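Local coordinates for protein indole-3-pyruvate decarboxylase (Azospirillum brasilense, PDB 2NXW) that catalyses the thiamine diphosphate- and magnesium-dependent decarboxylation of indole-3-pyruvate to indole-3-acetaldehyde, a step in auxin biosynthesis, at residues F50-V53 against A54-Q58; W457-G460 against N461-R464; F97-V100 against N101-A104. All blocks are in the same frame, centred on the assembly; numbering follows the deposited sequence. Where two conformers were deposited one is given.

Interaction 1: residues F50-V53 against A54-Q58; sequences FFKV and AEETQ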
ATOM      1  N   PHE A  50      27.855  -7.641  22.768  1.00 16.44           N
ATOM      2  CA  PHE A  50      28.156  -6.294  22.298  1.00 16.03           C
ATOM      3  C   PHE A  50      28.354  -5.329  23.474  1.00 16.43           C
ATOM      4  O   PHE A  50      29.281  -4.520  23.474  1.00 15.86           O
ATOM      5  CB  PHE A  50      27.034  -5.776  21.387  1.00 15.64           C
ATOM      6  CG  PHE A  50      27.262  -4.384  20.883  1.00 17.01           C
ATOM      7  CD1 PHE A  50      28.206  -4.131  19.896  1.00 17.22           C
ATOM      8  CD2 PHE A  50      26.554  -3.316  21.423  1.00 16.65           C
ATOM      9  CE1 PHE A  50      28.450  -2.829  19.448  1.00 17.84           C
ATOM     10  CE2 PHE A  50      26.785  -2.022  20.989  1.00 16.96           C
ATOM     11  CZ  PHE A  50      27.732  -1.772  20.003  1.00 17.66           C
ATOM     12  N   PHE A  51      27.484  -5.411  24.480  1.00 15.84           N
ATOM     13  CA  PHE A  51      27.622  -4.520  25.622  1.00 15.48           C
ATOM     14  C   PHE A  51      28.906  -4.818  26.394  1.00 15.42           C
ATOM     15  O   PHE A  51      29.490  -3.913  26.984  1.00 16.80           O
ATOM     16  CB  PHE A  51      26.399  -4.619  26.544  1.00 14.25           C
ATOM     17  CG  PHE A  51      25.247  -3.735  26.132  1.00 14.07           C
ATOM     18  CD1 PHE A  51      24.577  -3.955  24.930  1.00 14.45           C
ATOM     19  CD2 PHE A  51      24.828  -2.694  26.959  1.00 13.90           C
ATOM     20  CE1 PHE A  51      23.501  -3.151  24.556  1.00 14.82           C
ATOM     21  CE2 PHE A  51      23.750  -1.877  26.593  1.00 15.41           C
ATOM     22  CZ  PHE A  51      23.089  -2.111  25.392  1.00 13.56           C
ATOM     23  N   LYS A  52      29.345  -6.078  26.365  1.00 16.69           N
ATOM     24  CA  LYS A  52      30.576  -6.484  27.046  1.00 17.33           C
ATOM     25  C   LYS A  52      31.751  -5.771  26.395  1.00 18.16           C
ATOM     26  O   LYS A  52      32.616  -5.238  27.087  1.00 18.24           O
ATOM     27  CB  LYS A  52      30.773  -7.999  26.949  1.00 18.54           C
ATOM     28  CG  LYS A  52      32.101  -8.491  27.539  1.00 19.82           C
ATOM     29  CD  LYS A  52      32.176 -10.009  27.511  1.00 23.44           C
ATOM     30  CE  LYS A  52      33.535 -10.502  28.012  1.00 26.76           C
ATOM     31  NZ  LYS A  52      33.589 -11.986  28.076  1.00 31.00           N
ATOM     32  N   VAL A  53      31.785  -5.754  25.066  1.00 18.27           N
ATOM     33  CA  VAL A  53      32.865  -5.068  24.369  1.00 17.83           C
ATOM     34  C   VAL A  53      32.817  -3.577  24.689  1.00 18.38           C
ATOM     35  O   VAL A  53      33.837  -2.953  24.971  1.00 18.43           O
ATOM     36  CB  VAL A  53      32.775  -5.267  22.840  1.00 18.55           C
ATOM     37  CG1 VAL A  53      33.821  -4.404  22.129  1.00 18.69           C
ATOM     38  CG2 VAL A  53      32.990  -6.741  22.496  1.00 19.35           C
ATOM     39  N   ALA A  54      31.622  -2.996  24.663  1.00 17.56           N
ATOM     40  CA  ALA A  54      31.504  -1.575  24.953  1.00 16.50           C
ATOM     41  C   ALA A  54      32.005  -1.235  26.354  1.00 17.81           C
ATOM     42  O   ALA A  54      32.741  -0.264  26.532  1.00 18.46           O
ATOM     43  CB  ALA A  54      30.046  -1.131  24.792  1.00 16.29           C
ATOM     44  N   GLU A  55      31.617  -2.035  27.340  1.00 17.90           N
ATOM     45  CA  GLU A  55      32.024  -1.778  28.712  1.00 18.14           C
ATOM     46  C   GLU A  55      33.505  -2.007  28.954  1.00 19.85           C
ATOM     47  O   GLU A  55      34.166  -1.225  29.647  1.00 21.96           O
ATOM     48  CB  GLU A  55      31.237  -2.661  29.671  1.00 17.68           C
ATOM     49  CG  GLU A  55      31.570  -2.410  31.123  1.00 20.47           C
ATOM     50  CD  GLU A  55      30.776  -3.291  32.053  1.00 21.77           C
ATOM     51  OE1 GLU A  55      31.197  -4.438  32.303  1.00 23.05           O
ATOM     52  OE2 GLU A  55      29.716  -2.837  32.530  1.00 22.13           O
ATOM     53  N   GLU A  56      34.027  -3.085  28.389  1.00 21.35           N
ATOM     54  CA  GLU A  56      35.429  -3.404  28.593  1.00 22.58           C
ATOM     55  C   GLU A  56      36.396  -2.486  27.853  1.00 22.88           C
ATOM     56  O   GLU A  56      37.444  -2.116  28.395  1.00 23.60           O
ATOM     57  CB  GLU A  56      35.674  -4.868  28.232  1.00 22.84           C
ATOM     58  CG  GLU A  56      35.218  -5.811  29.336  1.00 25.62           C
ATOM     59  CD  GLU A  56      35.271  -7.268  28.936  1.00 27.37           C
ATOM     60  OE1 GLU A  56      36.054  -7.613  28.027  1.00 29.78           O
ATOM     61  OE2 GLU A  56      34.532  -8.066  29.546  1.00 32.97           O
ATOM     62  N   THR A  57      36.044  -2.094  26.633  1.00 21.92           N
ATOM     63  CA  THR A  57      36.917  -1.224  25.847  1.00 22.75           C
ATOM     64  C   THR A  57      36.760   0.257  26.167  1.00 24.18           C
ATOM     65  O   THR A  57      37.697   1.035  25.994  1.00 25.34           O
ATOM     66  CB  THR A  57      36.677  -1.390  24.338  1.00 22.57           C
ATOM     67  OG1 THR A  57      35.356  -0.927  24.013  1.00 22.04           O
ATOM     68  CG2 THR A  57      36.833  -2.857  23.926  1.00 21.93           C
ATOM     69  N   GLN A  58      35.573   0.648  26.621  1.00 24.70           N
ATOM     70  CA  GLN A  58      35.298   2.045  26.942  1.00 25.87           C
ATOM     71  C   GLN A  58      35.635   2.987  25.779  1.00 25.05           C
ATOM     72  O   GLN A  58      36.068   4.119  25.996  1.00 26.40           O
ATOM     73  CB  GLN A  58      36.075   2.466  28.194  1.00 27.13           C
ATOM     74  CG  GLN A  58      35.573   1.844  29.494  1.00 30.54           C
ATOM     75  CD  GLN A  58      34.188   2.335  29.881  1.00 32.19           C
ATOM     76  OE1 GLN A  58      33.928   3.537  29.893  1.00 34.30           O
ATOM     77  NE2 GLN A  58      33.295   1.405  30.214  1.00 32.93           N
TER

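Interaction 2: residues W457-G460 against N461-R464; sequences WELG and NCRR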
ATOM      1  N   TRP A 457      10.489   9.321  35.261  1.00 10.12           N
ATOM      2  CA  TRP A 457      11.114   8.363  36.172  1.00 10.22           C
ATOM      3  C   TRP A 457      12.568   8.068  35.820  1.00 10.07           C
ATOM      4  O   TRP A 457      13.322   7.531  36.648  1.00 10.55           O
ATOM      5  CB  TRP A 457      10.288   7.066  36.163  1.00 11.58           C
ATOM      6  CG  TRP A 457       8.814   7.365  36.182  1.00 11.30           C
ATOM      7  CD1 TRP A 457       7.927   7.193  35.154  1.00 11.40           C
ATOM      8  CD2 TRP A 457       8.081   7.989  37.245  1.00 11.12           C
ATOM      9  NE1 TRP A 457       6.691   7.673  35.512  1.00 10.86           N
ATOM     10  CE2 TRP A 457       6.757   8.168  36.788  1.00 10.09           C
ATOM     11  CE3 TRP A 457       8.422   8.425  38.534  1.00 11.46           C
ATOM     12  CZ2 TRP A 457       5.763   8.765  37.577  1.00 10.79           C
ATOM     13  CZ3 TRP A 457       7.441   9.024  39.318  1.00 11.68           C
ATOM     14  CH2 TRP A 457       6.122   9.188  38.834  1.00 11.90           C
ATOM     15  N   GLU A 458      12.962   8.407  34.602  1.00 10.40           N
ATOM     16  CA  GLU A 458      14.338   8.175  34.192  1.00 11.51           C
ATOM     17  C   GLU A 458      15.317   8.967  35.059  1.00 11.64           C
ATOM     18  O   GLU A 458      16.507   8.664  35.087  1.00 11.34           O
ATOM     19  CB  GLU A 458      14.513   8.518  32.718  1.00 11.88           C
ATOM     20  CG  GLU A 458      13.757   7.588  31.780  1.00 13.16           C
ATOM     21  CD  GLU A 458      14.324   6.177  31.725  1.00 14.68           C
ATOM     22  OE1 GLU A 458      15.487   5.966  32.130  1.00 14.43           O
ATOM     23  OE2 GLU A 458      13.600   5.277  31.250  1.00 13.01           O
ATOM     24  N   LEU A 459      14.807   9.951  35.800  1.00 10.28           N
ATOM     25  CA  LEU A 459      15.658  10.743  36.682  1.00 11.00           C
ATOM     26  C   LEU A 459      16.316   9.859  37.742  1.00 11.54           C
ATOM     27  O   LEU A 459      17.325  10.254  38.336  1.00 11.01           O
ATOM     28  CB  LEU A 459      14.841  11.854  37.348  1.00 11.85           C
ATOM     29  CG  LEU A 459      14.458  13.028  36.442  1.00 11.29           C
ATOM     30  CD1 LEU A 459      13.439  13.891  37.186  1.00 11.89           C
ATOM     31  CD2 LEU A 459      15.701  13.862  36.076  1.00 12.27           C
ATOM     32  N   GLY A 460      15.754   8.677  37.990  1.00 10.90           N
ATOM     33  CA  GLY A 460      16.354   7.773  38.963  1.00 10.61           C
ATOM     34  C   GLY A 460      17.747   7.306  38.553  1.00 10.81           C
ATOM     35  O   GLY A 460      18.473   6.697  39.358  1.00 12.98           O
ATOM     36  N   ASN A 461      18.130   7.573  37.309  1.00 10.84           N
ATOM     37  CA  ASN A 461      19.447   7.188  36.802  1.00 11.95           C
ATOM     38  C   ASN A 461      20.489   8.285  36.907  1.00 12.19           C
ATOM     39  O   ASN A 461      21.658   8.050  36.598  1.00 12.55           O
ATOM     40  CB  ASN A 461      19.336   6.758  35.337  1.00 11.05           C
ATOM     41  CG  ASN A 461      18.489   5.521  35.172  1.00 10.66           C
ATOM     42  OD1 ASN A 461      18.854   4.442  35.640  1.00 14.07           O
ATOM     43  ND2 ASN A 461      17.336   5.669  34.512  1.00 12.43           N
ATOM     44  N   CYS A 462      20.091   9.472  37.347  1.00 11.53           N
ATOM     45  CA  CYS A 462      21.029  10.586  37.426  1.00 11.58           C
ATOM     46  C   CYS A 462      22.276  10.339  38.263  1.00 11.87           C
ATOM     47  O   CYS A 462      23.382  10.680  37.826  1.00 12.73           O
ATOM     48  CB  CYS A 462      20.330  11.844  37.940  1.00 11.97           C
ATOM     49  SG  CYS A 462      19.187  12.577  36.748  1.00 12.93           S
ATOM     50  N   ARG A 463      22.119   9.745  39.440  1.00 13.24           N
ATOM     51  CA  ARG A 463      23.291   9.517  40.288  1.00 13.82           C
ATOM     52  C   ARG A 463      24.328   8.657  39.585  1.00 13.75           C
ATOM     53  O   ARG A 463      25.514   9.010  39.548  1.00 15.13           O
ATOM     54  CB  ARG A 463      22.916   8.845  41.607  1.00 16.15           C
ATOM     55  CG  ARG A 463      24.119   8.769  42.573  1.00 20.15           C
ATOM     56  CD  ARG A 463      24.142   7.482  43.398  1.00 25.02           C
ATOM     57  NE  ARG A 463      24.336   6.277  42.586  1.00 26.11           N
ATOM     58  CZ  ARG A 463      25.491   5.891  42.044  1.00 28.04           C
ATOM     59  NH1 ARG A 463      26.599   6.608  42.215  1.00 28.29           N
ATOM     60  NH2 ARG A 463      25.538   4.780  41.319  1.00 28.85           N
ATOM     61  N   ARG A 464      23.898   7.538  39.009  1.00 13.86           N
ATOM     62  CA  ARG A 464      24.842   6.649  38.327  1.00 14.88           C
ATOM     63  C   ARG A 464      25.486   7.331  37.119  1.00 14.66           C
ATOM     64  O   ARG A 464      26.666   7.118  36.817  1.00 16.10           O
ATOM     65  CB  ARG A 464      24.122   5.374  37.880  0.50 15.68           C
ATOM     66  CG  ARG A 464      25.033   4.338  37.243  0.50 18.10           C
ATOM     67  CD  ARG A 464      24.299   3.033  36.961  0.50 20.97           C
ATOM     68  NE  ARG A 464      23.243   3.181  35.962  0.50 23.65           N
ATOM     69  CZ  ARG A 464      21.991   3.554  36.223  0.50 23.41           C
ATOM     70  NH1 ARG A 464      21.601   3.826  37.462  0.50 24.21           N
ATOM     71  NH2 ARG A 464      21.123   3.651  35.230  0.50 25.57           N
TER
HETATM   72  O   HOH W   1      19.401   9.790  40.619  1.00 18.34           O
HETATM   73  O   HOH W   2      21.228   6.259  39.503  1.00 18.08           O

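Interaction 3: residues F97-V100 against N101-A104; sequences FNMV and NAVA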
ATOM      1  N   PHE A  97      11.734  -2.872  19.424  1.00 12.21           N
ATOM      2  CA  PHE A  97      10.409  -2.375  19.077  1.00 12.64           C
ATOM      3  C   PHE A  97       9.969  -1.264  20.020  1.00 12.43           C
ATOM      4  O   PHE A  97       9.205  -0.383  19.633  1.00 12.44           O
ATOM      5  CB  PHE A  97       9.375  -3.502  19.104  1.00 13.30           C
ATOM      6  CG  PHE A  97       9.488  -4.451  17.949  1.00 17.80           C
ATOM      7  CD1 PHE A  97       9.488  -3.977  16.643  1.00 20.01           C
ATOM      8  CD2 PHE A  97       9.602  -5.822  18.173  1.00 19.16           C
ATOM      9  CE1 PHE A  97       9.601  -4.863  15.554  1.00 20.10           C
ATOM     10  CE2 PHE A  97       9.715  -6.714  17.107  1.00 22.08           C
ATOM     11  CZ  PHE A  97       9.716  -6.236  15.794  1.00 20.96           C
ATOM     12  N   ASN A  98      10.477  -1.308  21.250  1.00 11.99           N
ATOM     13  CA  ASN A  98      10.145  -0.312  22.255  1.00 12.26           C
ATOM     14  C   ASN A  98      10.822   1.042  22.004  1.00 11.18           C
ATOM     15  O   ASN A  98      10.561   1.999  22.717  1.00 12.98           O
ATOM     16  CB  ASN A  98      10.534  -0.868  23.633  1.00 11.87           C
ATOM     17  CG  ASN A  98       9.735  -0.260  24.769  1.00 12.15           C
ATOM     18  OD1 ASN A  98       8.619   0.245  24.582  1.00 12.28           O
ATOM     19  ND2 ASN A  98      10.292  -0.335  25.972  1.00 12.27           N
ATOM     20  N   MET A  99      11.696   1.124  20.999  1.00 11.36           N
ATOM     21  CA  MET A  99      12.377   2.379  20.685  1.00 11.69           C
ATOM     22  C   MET A  99      11.942   2.958  19.328  1.00 10.58           C
ATOM     23  O   MET A  99      12.472   3.968  18.875  1.00 11.70           O
ATOM     24  CB  MET A  99      13.897   2.156  20.702  1.00 12.86           C
ATOM     25  CG  MET A  99      14.691   3.424  20.982  1.00 13.05           C
ATOM     26  SD  MET A  99      16.450   3.086  21.252  1.00 12.50           S
ATOM     27  CE  MET A  99      16.968   2.500  19.588  1.00 13.93           C
ATOM     28  N   VAL A 100      10.961   2.323  18.696  1.00 10.47           N
ATOM     29  CA  VAL A 100      10.464   2.757  17.398  1.00 11.49           C
ATOM     30  C   VAL A 100       9.974   4.210  17.415  1.00 11.40           C
ATOM     31  O   VAL A 100      10.276   4.987  16.512  1.00 12.25           O
ATOM     32  CB  VAL A 100       9.345   1.793  16.915  1.00 10.51           C
ATOM     33  CG1 VAL A 100       8.544   2.395  15.774  1.00 12.94           C
ATOM     34  CG2 VAL A 100       9.977   0.469  16.466  1.00 11.62           C
ATOM     35  N   ASN A 101       9.224   4.593  18.443  1.00 11.45           N
ATOM     36  CA  ASN A 101       8.737   5.959  18.517  1.00 10.82           C
ATOM     37  C   ASN A 101       9.871   6.985  18.631  1.00 10.42           C
ATOM     38  O   ASN A 101       9.886   7.988  17.908  1.00 10.66           O
ATOM     39  CB  ASN A 101       7.766   6.102  19.694  1.00 10.72           C
ATOM     40  CG  ASN A 101       7.288   7.514  19.866  1.00 11.79           C
ATOM     41  OD1 ASN A 101       6.866   8.161  18.901  1.00 13.20           O
ATOM     42  ND2 ASN A 101       7.346   8.013  21.094  1.00 12.68           N
ATOM     43  N   ALA A 102      10.818   6.751  19.540  1.00 11.51           N
ATOM     44  CA  ALA A 102      11.920   7.700  19.696  1.00 11.19           C
ATOM     45  C   ALA A 102      12.707   7.839  18.394  1.00 10.72           C
ATOM     46  O   ALA A 102      13.139   8.940  18.037  1.00 11.87           O
ATOM     47  CB  ALA A 102      12.849   7.250  20.826  1.00 11.21           C
ATOM     48  N   VAL A 103      12.877   6.728  17.683  1.00 11.52           N
ATOM     49  CA  VAL A 103      13.621   6.769  16.425  1.00 12.01           C
ATOM     50  C   VAL A 103      12.837   7.515  15.347  1.00 12.17           C
ATOM     51  O   VAL A 103      13.424   8.296  14.578  1.00 12.68           O
ATOM     52  CB  VAL A 103      13.999   5.343  15.968  1.00 11.76           C
ATOM     53  CG1 VAL A 103      14.661   5.375  14.584  1.00 14.32           C
ATOM     54  CG2 VAL A 103      14.959   4.738  16.999  1.00 12.90           C
ATOM     55  N   ALA A 104      11.521   7.300  15.296  1.00 11.85           N
ATOM     56  CA  ALA A 104      10.679   8.008  14.324  1.00 11.13           C
ATOM     57  C   ALA A 104      10.755   9.514  14.606  1.00 11.51           C
ATOM     58  O   ALA A 104      10.801  10.326  13.681  1.00 12.19           O
ATOM     59  CB  ALA A 104       9.222   7.515  14.411  1.00 11.78           C
TER
HETATM   60  O   HOH W   3       8.140   2.823  20.237  1.00 12.15           O
HETATM   61  O   HOH W   4      10.309   4.956  21.881  1.00 10.95           O

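Interaction 1: residues F50-V53 against A54-Q58
Val53 and Thr57 meet twice at the end of helix 48-57, an example of a side chain finishing a helix alongside the backbone. Among the hydrogen bonds, Ala54, Glu55 and Glu56 donate their backbone N-H groups to the carbonyls of Phe50, Phe51 and Lys52. Val53 O takes two donors from opposite faces of its plane: Thr57 N at 2.9 Å and Thr57 OG1 at 2.7 Å. The hydroxyl can fold back because chi1 of 66° sets OG1 between the backbone N and the carbonyl carbon. Beyond it, Gln58 leaves the helix with positive phi, and its NE2 turns back to Glu55 O at 2.8 Å.

The charged pair is looser. Glu56 OE2 lies against the extended Lys52 chain, 3.0 Å from Lys52 CE and 3.2 Å from Lys52 CG, whereas Lys52 NZ stays 4.3 Å from Glu56 OE2 and forms its salt bridge with Glu488 of the second subunit. Apolar packing adds Val53 CG1 against Thr57 CG2 at 3.8 Å.

Helix 48-57 is the crossover of a beta-alpha-beta unit between strands 39-41 and 62-64: Phe50 and Ala54 pack on Met39, Phe50 and Phe51 on Ala89 of strand 86-90, and Val53 on helix 23-33.

Interaction 2: residues W457-G460 against N461-R464
Asn461 holds Glu458 O twice, a compact illustration of a side chain reinforcing a tight helical turn. Its backbone N donates to Glu458 O at 3.0 Å from well above the carbonyl plane, 45° out of it, and its amide ND2 reaches Glu458 O at 3.2 Å on the same face, along a more bent path. With chi1 at -64°, CG swings beside the backbone N, and this brings the amide back over the turn. There it runs side by side with the Glu458 carboxylate, the two planes 24° apart. ND2 and Glu458 OE1 are close but poorly aligned for a bond; both also find partners at Ser66, OE1 accepting from Ser66 N and ND2 bonding Ser66 OG. With an alanine at Asn461 the backbone bond could persist, but Ser66 OG would probably lose its amide partner and Glu458 O one of its two donors.

Cys462 continues the tight pitch, its N donating to Leu459 O at 3.0 Å, while SG packs against Leu459 CD2 at 3.8 Å.

At Arg463 water takes over: one molecule accepts from Arg463 N at 3.0 Å and donates to Leu459 O at 3.1 Å. The Arg463 side chain extends to a salt bridge, through NE, with Asp495 of the second subunit. Arg464 repeats the pattern, a second water linking its N to Gly460 O, 2.8 Å from that oxygen.

Water thus spans two i, i+4 positions where a 3-10 segment runs into helix 462-465. The turn lies within the thiamine diphosphate-binding region, in the GDG...NN motif of this enzyme family, between Asp449 and Asn476, two of the magnesium ligands.

Interaction 3: residues F97-V100 against N101-A104
Met99 reaches forward over the first turn of helix 100-108 to Ala102 and Val103, an example of how a residue just before a helix can pack on it. From CB the chain leaves with CG anti to the backbone N, chi1 -155°, and CG comes to 4.2 Å from Ala102 CB. The next atom, SD, runs on past the turn, still 4.8 Å from Val103 CG2. A bend at chi3, 67°, then brings the terminal CE back across the valine, where it touches Val103 CG2 at 4.0 Å. Val71 of helix 68-82 and Val115 of strand 113-119 also pack against this side chain.

The same Val103 methyl, CG2, sits 3.2 Å from Met99 O, beside the hydrogen bond that Val103 N makes to this carbonyl at 3.0 Å. Ala104 N bonds Val100 O in the next helical step. Before Met99 the regular pattern fails and water stands in: one molecule donates to Asn98 O at 3.1 Å and accepts from Ala102 N at 3.0 Å, and another accepts from Asn101 N while reaching Phe97 O only weakly.

A type I turn from Phe97 to Val100 joins helix 94-97 to helix 100-108, with water in the junction. It borders the cofactor site of the N-terminal thiamine diphosphate-binding domain: Asn98 ND2 bonds OE1 of Glu68, a residue of the cofactor pocket, and Asn101 OD1 bonds OH of Tyr421 in the same chain. Val100 packs on Phe97 of the second subunit, consistent with the family's placement of the cofactor at a subunit interface.

Overall arrangement
From the N terminus the order is interaction 1, interaction 3, interaction 2. Each is local, joining adjoining residues of one turn or helix, so none closes a long loop, and the three follow in series without nesting or crossing. Interactions 1 and 3 belong to the N-terminal cofactor-binding domain, one on a crossover helix and the other where two short helices meet; interaction 2 lies in the C-terminal cofactor-binding domain. Their centres are about 21 to 24 Å apart and none touches another. The residues just after interaction 1 in the chain supply a connection: Ser66 meets interaction 2 and Glu68 meets interaction 3. All three also contact the second subunit.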